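Local coordinates for lipoate-protein ligase, putative (PDB 1VQZ) that is probably a lipoate-protein ligase, pairing a lipoyl ligase A/B-type domain with the C-terminal domain found in bacterial members, at residues A[291-297]-A[325-329]; A[61-65]-A[250-254]; A[90-96]-A[159-165]; A[28-32]-A[233-237]. All blocks are in the same frame, centred on the assembly; numbering follows the deposited sequence.

Interaction 1: A[291-297]-A[325-329]; sequences FFGIEDV and RYFAG. With EDO (1,2-ethanediol), chain S.
Two backbone hydrogen bonds tie the loops 291-297 and 325-329 together: A328 N to F292 O (2.7 Å) and E295 N to R325 O (3.1 Å), both nearly straight. Between them G293 CA lies 3.3 Å from Y326 O in a CA-H...O contact.

The charged pair is E295 with R325. Bends at chi2 and chi3 fold the arginine back, and its NE and NH2 both grip E295 OE2, side-on and within the guanidinium plane; NE, at 2.9 Å, uses the anti lone pair of OE2, whereas NH2 comes from above the carboxylate plane, the two planes being 80° apart. I294 CG2 sits over one guanidinium face, and R325 also makes a cation-pi contact with Y150 of strand 141-151.

The apolar contacts centre on F327: its CE2 lies over the centre of one face of the F291 ring, the planes inclined at 49°. V297 CG2 presses on F327 CZ at 3.3 Å.

Waters fill in the polar margin: one joins E295 O to Y326 O, and two others link the E295 carboxylate to Y326 OH. With two arginine nitrogens and a water on OE2 and another water on OE1, the carboxylate is probably held as the anion, its charge balanced by R325 where the two loops meet.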
loop_
_atom_site.group_PDB
_atom_site.type_symbol
_atom_site.label_atom_id
_atom_site.label_comp_id
_atom_site.label_asym_id
_atom_site.label_seq_id
_atom_site.Cartn_x
_atom_site.Cartn_y
_atom_site.Cartn_z
ATOM N N PHE A 291 -5.324 -7.019 5.970
ATOM C CA PHE A 291 -6.454 -6.085 5.950
ATOM C C PHE A 291 -5.968 -4.706 5.458
ATOM O O PHE A 291 -4.785 -4.365 5.498
ATOM C CB PHE A 291 -7.070 -5.922 7.351
ATOM C CG PHE A 291 -6.077 -5.514 8.420
ATOM C CD1 PHE A 291 -5.795 -4.163 8.661
ATOM C CD2 PHE A 291 -5.426 -6.467 9.161
ATOM C CE1 PHE A 291 -4.876 -3.763 9.626
ATOM C CE2 PHE A 291 -4.508 -6.072 10.174
ATOM C CZ PHE A 291 -4.209 -4.724 10.363
ATOM N N PHE A 292 -6.891 -3.934 4.930
ATOM C CA PHE A 292 -6.573 -2.594 4.517
ATOM C C PHE A 292 -7.294 -1.596 5.377
ATOM O O PHE A 292 -8.475 -1.711 5.573
ATOM C CB PHE A 292 -6.985 -2.347 3.072
ATOM C CG PHE A 292 -6.769 -0.947 2.671
ATOM C CD1 PHE A 292 -5.479 -0.508 2.341
ATOM C CD2 PHE A 292 -7.801 -0.014 2.750
ATOM C CE1 PHE A 292 -5.245 0.813 2.037
ATOM C CE2 PHE A 292 -7.566 1.333 2.434
ATOM C CZ PHE A 292 -6.280 1.734 2.094
ATOM N N GLY A 293 -6.565 -0.572 5.823
ATOM C CA GLY A 293 -7.130 0.586 6.457
ATOM C C GLY A 293 -6.307 1.770 6.008
ATOM O O GLY A 293 -5.073 1.678 5.782
ATOM N N ILE A 294 -6.975 2.894 5.887
ATOM C CA ILE A 294 -6.320 4.144 5.427
ATOM C C ILE A 294 -5.314 4.676 6.453
ATOM O O ILE A 294 -4.330 5.301 6.086
ATOM C CB ILE A 294 -7.361 5.249 5.118
ATOM C CG1 ILE A 294 -8.155 4.914 3.868
ATOM C CG2 ILE A 294 -6.683 6.574 4.862
ATOM C CD1 ILE A 294 -9.475 5.674 3.812
ATOM N N GLU A 295 -5.604 4.447 7.727
ATOM C CA GLU A 295 -4.763 4.823 8.881
ATOM C C GLU A 295 -4.224 3.608 9.581
ATOM O O GLU A 295 -4.857 2.570 9.589
ATOM C CB GLU A 295 -5.531 5.653 9.919
ATOM C CG GLU A 295 -6.119 6.877 9.332
ATOM C CD GLU A 295 -6.538 7.906 10.364
ATOM O OE1 GLU A 295 -5.682 8.398 11.105
ATOM O OE2 GLU A 295 -7.711 8.268 10.364
ATOM N N ASP A 296 -3.036 3.799 10.150
ATOM C CA ASP A 296 -2.261 2.809 10.917
ATOM C C ASP A 296 -3.070 2.180 12.078
ATOM O O ASP A 296 -3.707 2.881 12.859
ATOM C CB ASP A 296 -1.027 3.494 11.478
ATOM C CG ASP A 296 0.078 2.534 11.828
ATOM O OD1 ASP A 296 -0.098 1.722 12.743
ATOM O OD2 ASP A 296 1.151 2.630 11.194
ATOM N N VAL A 297 -3.010 0.862 12.152
ATOM C CA VAL A 297 -3.696 0.053 13.172
ATOM C C VAL A 297 -3.197 0.339 14.609
ATOM O O VAL A 297 -3.850 -0.042 15.578
ATOM C CB VAL A 297 -3.674 -1.494 12.806
ATOM C CG1 VAL A 297 -2.395 -2.142 13.209
ATOM C CG2 VAL A 297 -4.822 -2.221 13.435
ATOM N N ARG A 325 -11.723 3.195 9.390
ATOM C CA ARG A 325 -10.436 3.822 9.075
ATOM C C ARG A 325 -9.332 2.819 9.154
ATOM O O ARG A 325 -8.278 3.066 8.594
ATOM C CB ARG A 325 -10.137 4.974 10.026
ATOM C CG ARG A 325 -11.188 6.097 10.024
ATOM C CD ARG A 325 -11.154 6.853 8.709
ATOM N NE ARG A 325 -10.001 7.750 8.622
ATOM C CZ ARG A 325 -9.693 8.497 7.559
ATOM N NH1 ARG A 325 -10.446 8.472 6.457
ATOM N NH2 ARG A 325 -8.641 9.295 7.608
ATOM N N TYR A 326 -9.568 1.705 9.850
ATOM C CA TYR A 326 -8.488 0.740 10.210
ATOM C C TYR A 326 -8.614 -0.626 9.545
ATOM O O TYR A 326 -7.582 -1.263 9.197
ATOM C CB TYR A 326 -8.432 0.603 11.737
ATOM C CG TYR A 326 -8.256 1.952 12.385
ATOM C CD1 TYR A 326 -7.045 2.642 12.266
ATOM C CD2 TYR A 326 -9.316 2.573 13.040
ATOM C CE1 TYR A 326 -6.890 3.894 12.829
ATOM C CE2 TYR A 326 -9.188 3.823 13.606
ATOM C CZ TYR A 326 -7.989 4.490 13.482
ATOM O OH TYR A 326 -7.873 5.740 13.992
ATOM N N PHE A 327 -9.850 -1.118 9.452
ATOM C CA PHE A 327 -10.133 -2.439 8.865
ATOM C C PHE A 327 -11.286 -2.330 7.889
ATOM O O PHE A 327 -12.434 -2.450 8.265
ATOM C CB PHE A 327 -10.448 -3.509 9.926
ATOM C CG PHE A 327 -9.454 -3.596 11.069
ATOM C CD1 PHE A 327 -9.647 -2.867 12.237
ATOM C CD2 PHE A 327 -8.402 -4.478 11.024
ATOM C CE1 PHE A 327 -8.753 -2.984 13.322
ATOM C CE2 PHE A 327 -7.533 -4.599 12.070
ATOM C CZ PHE A 327 -7.696 -3.830 13.231
ATOM N N ALA A 328 -10.988 -2.051 6.631
ATOM C CA ALA A 328 -12.055 -1.933 5.628
ATOM C C ALA A 328 -12.715 -3.307 5.399
ATOM O O ALA A 328 -12.032 -4.328 5.188
ATOM C CB ALA A 328 -11.517 -1.337 4.307
ATOM N N GLY A 329 -14.034 -3.327 5.519
ATOM C CA GLY A 329 -14.844 -4.517 5.319
ATOM C C GLY A 329 -14.915 -5.519 6.444
ATOM O O GLY A 329 -15.501 -6.605 6.288
HETATM C C1 EDO S . 3.059 -0.398 13.017
HETATM O O1 EDO S . 1.836 0.098 13.696
HETATM C C2 EDO S . 2.964 -0.871 11.546
HETATM O O2 EDO S . 4.106 -0.700 10.654
HETATM O O HOH W 1 -9.690 -4.893 4.727
HETATM O O HOH W 2 -4.942 -0.368 9.387
HETATM O O HOH W 3 -5.767 7.021 13.449
HETATM O O HOH W 4 -9.227 8.047 12.755
#

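Interaction 2: A[61-65]-A[250-254]; sequences TIEEI and WNYGK. With EDO (1,2-ethanediol), chain Q.
T61 lays its methyl group on the ring of Y252 while its hydroxyl reaches the backbone beside that ring. The two side chains cross at about a right angle, CG2 standing 3.8 Å from the ring centroid and 21° off the normal, a CH-pi contact over one face that is displaced toward the CE2 side. The division of labour follows from the threonine rotamer: OG1 lies beside the backbone N (chi1 -45°) and donates to N251 O at 2.7 Å, in the carbonyl plane, and CG2 takes the position opposite that N.

N251 is the last residue of helix 248-251, and Y252 is the first to leave helical backbone angles, so the threonine bonds to a carbonyl at the helix C-terminal end. The side chain of N251 points elsewhere, its OD1 accepting from R79 N and its ND2 donating to F245 O.

I62 CD1 approaches Y252 CD2 at 4.0 Å, and I65 CG2 lies 4.2 Å from Y252 OH, crossing the tyrosine at about a right angle. A 1,2-ethanediol, probably from the crystallisation liquor, donates from O2 to that hydroxyl (3.0 Å). The tyrosine ring also stacks with W248, while T61 packs on V55 and V77 of neighbouring strands.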
loop_
_atom_site.group_PDB
_atom_site.type_symbol
_atom_site.label_atom_id
_atom_site.label_comp_id
_atom_site.label_asym_id
_atom_site.label_seq_id
_atom_site.Cartn_x
_atom_site.Cartn_y
_atom_site.Cartn_z
ATOM N N THR A 61 5.737 -10.252 7.803
ATOM C CA THR A 61 6.599 -10.501 6.659
ATOM C C THR A 61 7.247 -11.877 6.705
ATOM O O THR A 61 7.151 -12.652 5.740
ATOM C CB THR A 61 7.632 -9.412 6.548
ATOM O OG1 THR A 61 6.984 -8.136 6.726
ATOM C CG2 THR A 61 8.315 -9.477 5.187
ATOM N N ILE A 62 7.759 -12.233 7.868
ATOM C CA ILE A 62 8.489 -13.491 8.036
ATOM C C ILE A 62 7.606 -14.690 7.744
ATOM O O ILE A 62 8.076 -15.729 7.272
ATOM C CB ILE A 62 9.113 -13.587 9.425
ATOM C CG1 ILE A 62 10.214 -14.657 9.474
ATOM C CG2 ILE A 62 8.079 -13.942 10.519
ATOM C CD1 ILE A 62 11.337 -14.383 8.605
ATOM N N GLU A 63 6.308 -14.539 7.986
ATOM C CA GLU A 63 5.390 -15.655 7.771
ATOM C C GLU A 63 4.744 -15.693 6.393
ATOM O O GLU A 63 3.988 -16.607 6.109
ATOM C CB GLU A 63 4.301 -15.581 8.818
ATOM C CG GLU A 63 4.779 -15.831 10.218
ATOM C CD GLU A 63 5.497 -17.167 10.346
ATOM O OE1 GLU A 63 5.063 -18.134 9.683
ATOM O OE2 GLU A 63 6.503 -17.223 11.082
ATOM N N GLU A 64 5.042 -14.693 5.560
ATOM C CA GLU A 64 4.460 -14.516 4.212
ATOM C C GLU A 64 5.403 -14.728 3.048
ATOM O O GLU A 64 4.960 -15.017 1.946
ATOM C CB GLU A 64 3.950 -13.103 4.007
ATOM C CG GLU A 64 3.053 -12.528 5.063
ATOM C CD GLU A 64 1.892 -13.417 5.407
ATOM O OE1 GLU A 64 1.230 -13.913 4.464
ATOM O OE2 GLU A 64 1.671 -13.619 6.628
ATOM N N ILE A 65 6.685 -14.509 3.264
ATOM C CA ILE A 65 7.676 -14.582 2.191
ATOM C C ILE A 65 8.396 -15.939 2.099
ATOM O O ILE A 65 8.877 -16.486 3.124
ATOM C CB ILE A 65 8.750 -13.465 2.409
ATOM C CG1 ILE A 65 8.094 -12.093 2.337
ATOM C CG2 ILE A 65 9.943 -13.585 1.414
ATOM C CD1 ILE A 65 7.495 -11.785 0.997
ATOM N N TRP A 250 12.408 -2.650 10.144
ATOM C CA TRP A 250 11.235 -2.116 9.505
ATOM C C TRP A 250 10.555 -3.154 8.598
ATOM O O TRP A 250 9.342 -3.323 8.646
ATOM C CB TRP A 250 11.566 -0.844 8.705
ATOM C CG TRP A 250 10.436 -0.436 7.821
ATOM C CD1 TRP A 250 10.388 -0.544 6.434
ATOM C CD2 TRP A 250 9.170 0.086 8.224
ATOM N NE1 TRP A 250 9.151 -0.130 5.974
ATOM C CE2 TRP A 250 8.387 0.261 7.038
ATOM C CE3 TRP A 250 8.591 0.406 9.466
ATOM C CZ2 TRP A 250 7.102 0.743 7.066
ATOM C CZ3 TRP A 250 7.265 0.894 9.483
ATOM C CH2 TRP A 250 6.553 1.076 8.274
ATOM N N ASN A 251 11.318 -3.802 7.728
ATOM C CA ASN A 251 10.696 -4.641 6.664
ATOM C C ASN A 251 10.097 -5.933 7.230
ATOM O O ASN A 251 9.038 -6.395 6.768
ATOM C CB ASN A 251 11.724 -4.960 5.563
ATOM C CG ASN A 251 12.138 -3.757 4.780
ATOM O OD1 ASN A 251 11.316 -2.925 4.470
ATOM N ND2 ASN A 251 13.405 -3.683 4.399
ATOM N N TYR A 252 10.802 -6.493 8.212
ATOM C CA TYR A 252 10.370 -7.687 8.950
ATOM C C TYR A 252 9.990 -7.243 10.353
ATOM O O TYR A 252 8.852 -6.846 10.588
ATOM C CB TYR A 252 11.504 -8.715 8.954
ATOM C CG TYR A 252 11.725 -9.338 7.589
ATOM C CD1 TYR A 252 12.489 -8.696 6.619
ATOM C CD2 TYR A 252 11.168 -10.567 7.266
ATOM C CE1 TYR A 252 12.707 -9.287 5.337
ATOM C CE2 TYR A 252 11.370 -11.169 6.013
ATOM C CZ TYR A 252 12.117 -10.512 5.047
ATOM O OH TYR A 252 12.299 -11.104 3.817
ATOM N N GLY A 253 10.942 -7.276 11.285
ATOM C CA GLY A 253 10.759 -6.618 12.591
ATOM C C GLY A 253 10.648 -7.573 13.754
ATOM O O GLY A 253 10.376 -8.751 13.569
ATOM N N LYS A 254 10.825 -7.049 14.961
ATOM C CA LYS A 254 10.866 -7.864 16.156
ATOM C C LYS A 254 9.492 -8.387 16.557
ATOM O O LYS A 254 8.487 -7.703 16.440
ATOM C CB LYS A 254 11.482 -7.072 17.327
HETATM C C1 EDO Q . 13.871 -14.906 6.094
HETATM O O1 EDO Q . 14.088 -14.291 7.357
HETATM C C2 EDO Q . 12.552 -14.631 5.374
HETATM O O2 EDO Q . 12.785 -14.091 4.042
#

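Interaction 3: A[90-96]-A[159-165]; sequences DLNNLNY and GCLLFDV
Four backbone hydrogen bonds pair L94 with L161 and Y96 with G159, each residue donating to and accepting from its partner, as in hydrogen-bonded antiparallel pairs. N93 with L162 and N95 with C160 are the intervening non-hydrogen-bonded pairs. Beyond the strands N92 O takes two donors, F163 N at 3.1 Å nearly along the carbonyl direction and D164 N at 3.0 Å from a more oblique angle.

N92 lies in a type I turn running from D90 to N93, reinforced by an Asx turn in which D90 OD1 accepts from N92 N at 2.8 Å, met from above the carboxylate plane. A water completes this end, donating to D90 OD2 and D164 O and accepting from N92 ND2.

Side-chain contacts differ on the two faces. On one, C160 SG receives a weak, long bond from N93 ND2 (3.7 Å). On the other, the Y96 ring is folded over G159: with chi1 at 65° CG sits between the backbone N and carbonyl carbon, which puts G159 N 3.3 Å above the ring plane, offset toward the rim. L161 CD1 meets Y96 CD1 at 4.2 Å.

These strands, 93-101 and 154-162, are central neighbours in the eight-stranded mixed sheet. Strand 141-151 follows beyond 154-162 and supplies N146 to Y96 OH, helix 206-220 packs on N92, L94 and F163, and H89 of strand 87-89 touches N95 and C160.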
loop_
_atom_site.group_PDB
_atom_site.type_symbol
_atom_site.label_atom_id
_atom_site.label_comp_id
_atom_site.label_asym_id
_atom_site.label_seq_id
_atom_site.Cartn_x
_atom_site.Cartn_y
_atom_site.Cartn_z
ATOM N N ASP A 90 8.222 -5.199 -10.829
ATOM C CA ASP A 90 9.369 -5.343 -11.671
ATOM C C ASP A 90 9.554 -4.097 -12.533
ATOM O O ASP A 90 8.814 -3.105 -12.389
ATOM C CB ASP A 90 9.329 -6.698 -12.439
ATOM C CG ASP A 90 8.330 -6.749 -13.607
ATOM O OD1 ASP A 90 7.764 -5.729 -14.031
ATOM O OD2 ASP A 90 8.102 -7.877 -14.123
ATOM N N LEU A 91 10.534 -4.138 -13.446
ATOM C CA LEU A 91 10.850 -2.990 -14.255
ATOM C C LEU A 91 9.730 -2.579 -15.237
ATOM O O LEU A 91 9.845 -1.544 -15.862
ATOM C CB LEU A 91 12.155 -3.210 -15.031
ATOM C CG LEU A 91 13.399 -3.236 -14.156
ATOM C CD1 LEU A 91 14.624 -3.376 -15.070
ATOM C CD2 LEU A 91 13.550 -1.964 -13.239
ATOM N N ASN A 92 8.692 -3.405 -15.365
ATOM C CA ASN A 92 7.532 -3.113 -16.192
ATOM C C ASN A 92 6.244 -2.841 -15.388
ATOM O O ASN A 92 5.093 -2.851 -15.927
ATOM C CB ASN A 92 7.343 -4.232 -17.202
ATOM C CG ASN A 92 8.372 -4.194 -18.279
ATOM O OD1 ASN A 92 8.447 -3.219 -18.998
ATOM N ND2 ASN A 92 9.188 -5.242 -18.388
ATOM N N ASN A 93 6.456 -2.543 -14.111
ATOM C CA ASN A 93 5.391 -2.091 -13.196
ATOM C C ASN A 93 5.610 -0.627 -12.945
ATOM O O ASN A 93 6.650 -0.263 -12.414
ATOM C CB ASN A 93 5.472 -2.871 -11.886
ATOM C CG ASN A 93 4.434 -2.423 -10.877
ATOM O OD1 ASN A 93 3.274 -2.748 -11.012
ATOM N ND2 ASN A 93 4.861 -1.732 -9.838
ATOM N N LEU A 94 4.652 0.209 -13.319
ATOM C CA LEU A 94 4.798 1.651 -13.207
ATOM C C LEU A 94 4.002 2.112 -12.011
ATOM O O LEU A 94 2.779 1.986 -11.986
ATOM C CB LEU A 94 4.284 2.361 -14.469
ATOM C CG LEU A 94 4.415 3.889 -14.495
ATOM C CD1 LEU A 94 5.821 4.308 -14.302
ATOM C CD2 LEU A 94 3.835 4.450 -15.809
ATOM N N ASN A 95 4.732 2.621 -11.023
ATOM C CA ASN A 95 4.175 3.161 -9.777
ATOM C C ASN A 95 3.765 4.607 -9.975
ATOM O O ASN A 95 4.434 5.358 -10.672
ATOM C CB ASN A 95 5.234 3.029 -8.641
ATOM C CG ASN A 95 5.585 1.559 -8.346
ATOM O OD1 ASN A 95 6.726 1.097 -8.541
ATOM N ND2 ASN A 95 4.589 0.815 -7.972
ATOM N N TYR A 96 2.668 5.000 -9.346
ATOM C CA TYR A 96 2.223 6.389 -9.350
ATOM C C TYR A 96 2.029 6.816 -7.910
ATOM O O TYR A 96 1.678 5.983 -7.023
ATOM C CB TYR A 96 0.917 6.613 -10.171
ATOM C CG TYR A 96 -0.300 5.915 -9.603
ATOM C CD1 TYR A 96 -0.628 4.602 -9.965
ATOM C CD2 TYR A 96 -1.100 6.561 -8.659
ATOM C CE1 TYR A 96 -1.737 3.965 -9.396
ATOM C CE2 TYR A 96 -2.176 5.945 -8.090
ATOM C CZ TYR A 96 -2.502 4.656 -8.448
ATOM O OH TYR A 96 -3.614 4.114 -7.846
ATOM N N GLY A 159 -0.186 3.663 -6.206
ATOM C CA GLY A 159 -0.490 2.347 -6.738
ATOM C C GLY A 159 0.347 1.985 -7.916
ATOM O O GLY A 159 1.314 2.663 -8.197
ATOM N N CYS A 160 -0.068 0.901 -8.588
ATOM C CA CYS A 160 0.694 0.205 -9.644
ATOM C C CYS A 160 -0.118 0.170 -10.950
ATOM O O CYS A 160 -1.296 -0.204 -10.961
ATOM C CB CYS A 160 0.938 -1.271 -9.213
ATOM S SG CYS A 160 1.907 -1.406 -7.710
ATOM N N LEU A 161 0.519 0.530 -12.048
ATOM C CA LEU A 161 -0.037 0.317 -13.380
ATOM C C LEU A 161 0.724 -0.862 -13.998
ATOM O O LEU A 161 1.957 -0.835 -14.093
ATOM C CB LEU A 161 0.167 1.573 -14.217
ATOM C CG LEU A 161 -0.710 2.760 -13.812
ATOM C CD1 LEU A 161 -0.028 4.086 -14.091
ATOM C CD2 LEU A 161 -2.040 2.706 -14.560
ATOM N N LEU A 162 -0.009 -1.914 -14.361
ATOM C CA LEU A 162 0.596 -3.138 -14.916
ATOM C C LEU A 162 0.809 -2.912 -16.392
ATOM O O LEU A 162 -0.131 -2.946 -17.163
ATOM C CB LEU A 162 -0.279 -4.385 -14.704
ATOM C CG LEU A 162 -0.781 -4.644 -13.269
ATOM C CD1 LEU A 162 -1.685 -5.899 -13.219
ATOM C CD2 LEU A 162 0.371 -4.754 -12.315
ATOM N N PHE A 163 2.074 -2.655 -16.757
ATOM C CA PHE A 163 2.406 -2.431 -18.112
ATOM C C PHE A 163 2.866 -3.712 -18.796
ATOM O O PHE A 163 2.318 -4.073 -19.845
ATOM C CB PHE A 163 3.367 -1.257 -18.275
ATOM C CG PHE A 163 3.592 -0.895 -19.712
ATOM C CD1 PHE A 163 4.594 -1.525 -20.449
ATOM C CD2 PHE A 163 2.769 0.032 -20.330
ATOM C CE1 PHE A 163 4.732 -1.225 -21.804
ATOM C CE2 PHE A 163 2.899 0.325 -21.661
ATOM C CZ PHE A 163 3.869 -0.303 -22.394
ATOM N N ASP A 164 3.833 -4.406 -18.216
ATOM C CA ASP A 164 4.223 -5.739 -18.716
ATOM C C ASP A 164 4.887 -6.557 -17.616
ATOM O O ASP A 164 5.975 -7.113 -17.774
ATOM C CB ASP A 164 5.152 -5.631 -19.945
ATOM C CG ASP A 164 5.318 -6.970 -20.719
ATOM O OD1 ASP A 164 4.574 -7.965 -20.490
ATOM O OD2 ASP A 164 6.182 -6.991 -21.645
ATOM N N VAL A 165 4.226 -6.593 -16.476
ATOM C CA VAL A 165 4.740 -7.247 -15.317
ATOM C C VAL A 165 4.706 -8.761 -15.552
ATOM O O VAL A 165 3.763 -9.293 -16.175
ATOM C CB VAL A 165 3.895 -6.854 -14.074
ATOM C CG1 VAL A 165 4.471 -7.489 -12.778
ATOM C CG2 VAL A 165 3.834 -5.336 -13.965
HETATM O O HOH W 5 8.376 -7.850 -16.817
#

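Interaction 4: A[28-32]-A[233-237]; sequences ALEEY and ELAEI. With EDO (1,2-ethanediol), chain N; EDO (1,2-ethanediol), chain L.
I237 packs into the angle between A28, L29 and Y32, using each of its branches. Its CG1 lies over one face of the Y32 ring, 4.0 Å from the centroid and 29° off the normal, a CH-pi contact in which the two side chains cross at about a right angle. CG2, opposite the backbone N (chi1 of CG1 -69°), turns toward the start of segment 28-32, 3.8 Å from L29 N, and also meets L29 CB and A28 CB; CD1 reaches between L29 CG and Y32 CD2.

Farther out, E236 CB comes within 3.9 Å of Y32 CE1, and E233 CG lies 3.8 Å from Y32 OH, on the same side of the ring as I237. At the rim the hydroxyl donates to E236 OE1 at 2.9 Å. That oxygen is near the plane of the ring, yet the bond enters from 60° above the carboxylate plane. A water donates both to Y32 OH and to E233 OE2, an oxygen that also accepts from Y227 OH.

Segments 28-32 and 233-237, on helices 23-36 and 231-245, cross at 116° with their axes 9.9 Å apart. F25 of the first helix touches I237 as well, the Y32 ring stacks with H36, and L29 reaches L45 on strand 42-47 of the large mixed sheet.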
loop_
_atom_site.group_PDB
_atom_site.type_symbol
_atom_site.label_atom_id
_atom_site.label_comp_id
_atom_site.label_asym_id
_atom_site.label_seq_id
_atom_site.Cartn_x
_atom_site.Cartn_y
_atom_site.Cartn_z
ATOM N N ALA A 28 11.568 5.501 0.084
ATOM C CA ALA A 28 12.000 6.605 0.980
ATOM C C ALA A 28 11.667 7.990 0.356
ATOM O O ALA A 28 11.203 8.936 1.035
ATOM C CB ALA A 28 13.484 6.474 1.282
ATOM N N LEU A 29 11.894 8.099 -0.954
ATOM C CA LEU A 29 11.676 9.337 -1.662
ATOM C C LEU A 29 10.190 9.666 -1.666
ATOM O O LEU A 29 9.815 10.826 -1.464
ATOM C CB LEU A 29 12.272 9.273 -3.075
ATOM C CG LEU A 29 12.236 10.556 -3.923
ATOM C CD1 LEU A 29 13.349 10.610 -4.853
ATOM C CD2 LEU A 29 10.902 10.735 -4.699
ATOM N N GLU A 30 9.345 8.644 -1.853
ATOM C CA GLU A 30 7.891 8.848 -1.850
ATOM C C GLU A 30 7.424 9.297 -0.472
ATOM O O GLU A 30 6.606 10.238 -0.355
ATOM C CB GLU A 30 7.149 7.568 -2.287
ATOM C CG GLU A 30 5.622 7.707 -2.366
ATOM C CD GLU A 30 4.945 6.381 -2.554
ATOM O OE1 GLU A 30 5.257 5.466 -1.773
ATOM O OE2 GLU A 30 4.112 6.254 -3.489
ATOM N N GLU A 31 7.927 8.644 0.576
ATOM C CA GLU A 31 7.558 9.050 1.928
ATOM C C GLU A 31 7.995 10.484 2.252
ATOM O O GLU A 31 7.284 11.262 2.970
ATOM C CB GLU A 31 8.167 8.101 2.970
ATOM C CG GLU A 31 7.608 8.348 4.365
ATOM C CD GLU A 31 8.243 7.478 5.445
ATOM O OE1 GLU A 31 9.489 7.396 5.555
ATOM O OE2 GLU A 31 7.475 6.910 6.207
ATOM N N TYR A 32 9.179 10.837 1.763
ATOM C CA TYR A 32 9.699 12.188 1.940
ATOM C C TYR A 32 8.781 13.248 1.299
ATOM O O TYR A 32 8.470 14.263 1.902
ATOM C CB TYR A 32 11.108 12.295 1.385
ATOM C CG TYR A 32 11.797 13.548 1.850
ATOM C CD1 TYR A 32 12.378 13.617 3.118
ATOM C CD2 TYR A 32 11.876 14.661 1.031
ATOM C CE1 TYR A 32 13.000 14.787 3.592
ATOM C CE2 TYR A 32 12.516 15.854 1.481
ATOM C CZ TYR A 32 13.075 15.902 2.773
ATOM O OH TYR A 32 13.697 17.044 3.201
ATOM N N GLU A 233 18.329 17.548 0.684
ATOM C CA GLU A 233 17.120 16.688 0.671
ATOM C C GLU A 233 17.416 15.235 0.277
ATOM O O GLU A 233 16.869 14.289 0.873
ATOM C CB GLU A 233 16.039 17.271 -0.250
ATOM C CG GLU A 233 15.460 18.610 0.267
ATOM C CD GLU A 233 14.560 19.328 -0.761
ATOM O OE1 GLU A 233 14.991 19.471 -1.925
ATOM O OE2 GLU A 233 13.437 19.766 -0.390
ATOM N N LEU A 234 18.270 15.070 -0.722
ATOM C CA LEU A 234 18.726 13.762 -1.137
ATOM C C LEU A 234 19.433 13.015 0.012
ATOM O O LEU A 234 19.218 11.826 0.204
ATOM C CB LEU A 234 19.643 13.872 -2.362
ATOM C CG LEU A 234 18.903 14.037 -3.705
ATOM C CD1 LEU A 234 19.836 14.467 -4.894
ATOM C CD2 LEU A 234 18.126 12.788 -4.062
ATOM N N ALA A 235 20.240 13.728 0.786
ATOM C CA ALA A 235 20.855 13.146 1.996
ATOM C C ALA A 235 19.808 12.654 3.005
ATOM O O ALA A 235 19.929 11.541 3.538
ATOM C CB ALA A 235 21.832 14.161 2.670
ATOM N N GLU A 236 18.799 13.492 3.255
ATOM C CA GLU A 236 17.724 13.176 4.189
ATOM C C GLU A 236 16.945 11.939 3.685
ATOM O O GLU A 236 16.619 11.023 4.450
ATOM C CB GLU A 236 16.772 14.404 4.420
ATOM C CG GLU A 236 17.481 15.735 4.959
ATOM C CD GLU A 236 16.528 16.823 5.575
ATOM O OE1 GLU A 236 15.275 16.595 5.597
ATOM O OE2 GLU A 236 17.033 17.933 6.017
ATOM N N ILE A 237 16.644 11.918 2.396
ATOM C CA ILE A 237 16.016 10.769 1.776
ATOM C C ILE A 237 16.810 9.468 1.976
ATOM O O ILE A 237 16.255 8.452 2.351
ATOM C CB ILE A 237 15.697 11.017 0.282
ATOM C CG1 ILE A 237 14.572 12.054 0.173
ATOM C CG2 ILE A 237 15.266 9.700 -0.428
ATOM C CD1 ILE A 237 14.421 12.618 -1.201
HETATM C C1 EDO N . 10.304 10.440 8.326
HETATM O O1 EDO N . 9.095 10.699 7.621
HETATM C C2 EDO N . 10.931 9.215 7.684
HETATM O O2 EDO N . 10.247 8.025 8.064
HETATM C C1 EDO L . 5.054 0.835 -2.850
HETATM O O1 EDO L . 4.173 0.289 -3.804
HETATM C C2 EDO L . 4.485 2.196 -2.529
HETATM O O2 EDO L . 5.440 2.981 -1.850
HETATM O O HOH W 6 12.743 19.840 2.414
#

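In the fold
From the N terminus, helix 23-36 opens interaction 4, which closes some 200 residues later on helix 231-245. Segment 61-65 opens interaction 2, closed just beyond that helix at the end of helix 248-251, so interactions 2 and 4 cross along the chain. Interaction 3 falls within both of these long loops; it touches interaction 4 where Y96 O approaches E30 OE2. Interaction 1 follows them all, closing a short, helix-bearing loop. Thus interaction 3 joins two central strands of the large sheet, interactions 4 and 2 bring the late helices back to early elements, and interaction 1 joins the loop after strand 281-289 to the loop before helix 332-339, on the opposite side of the chain's centre from interaction 3.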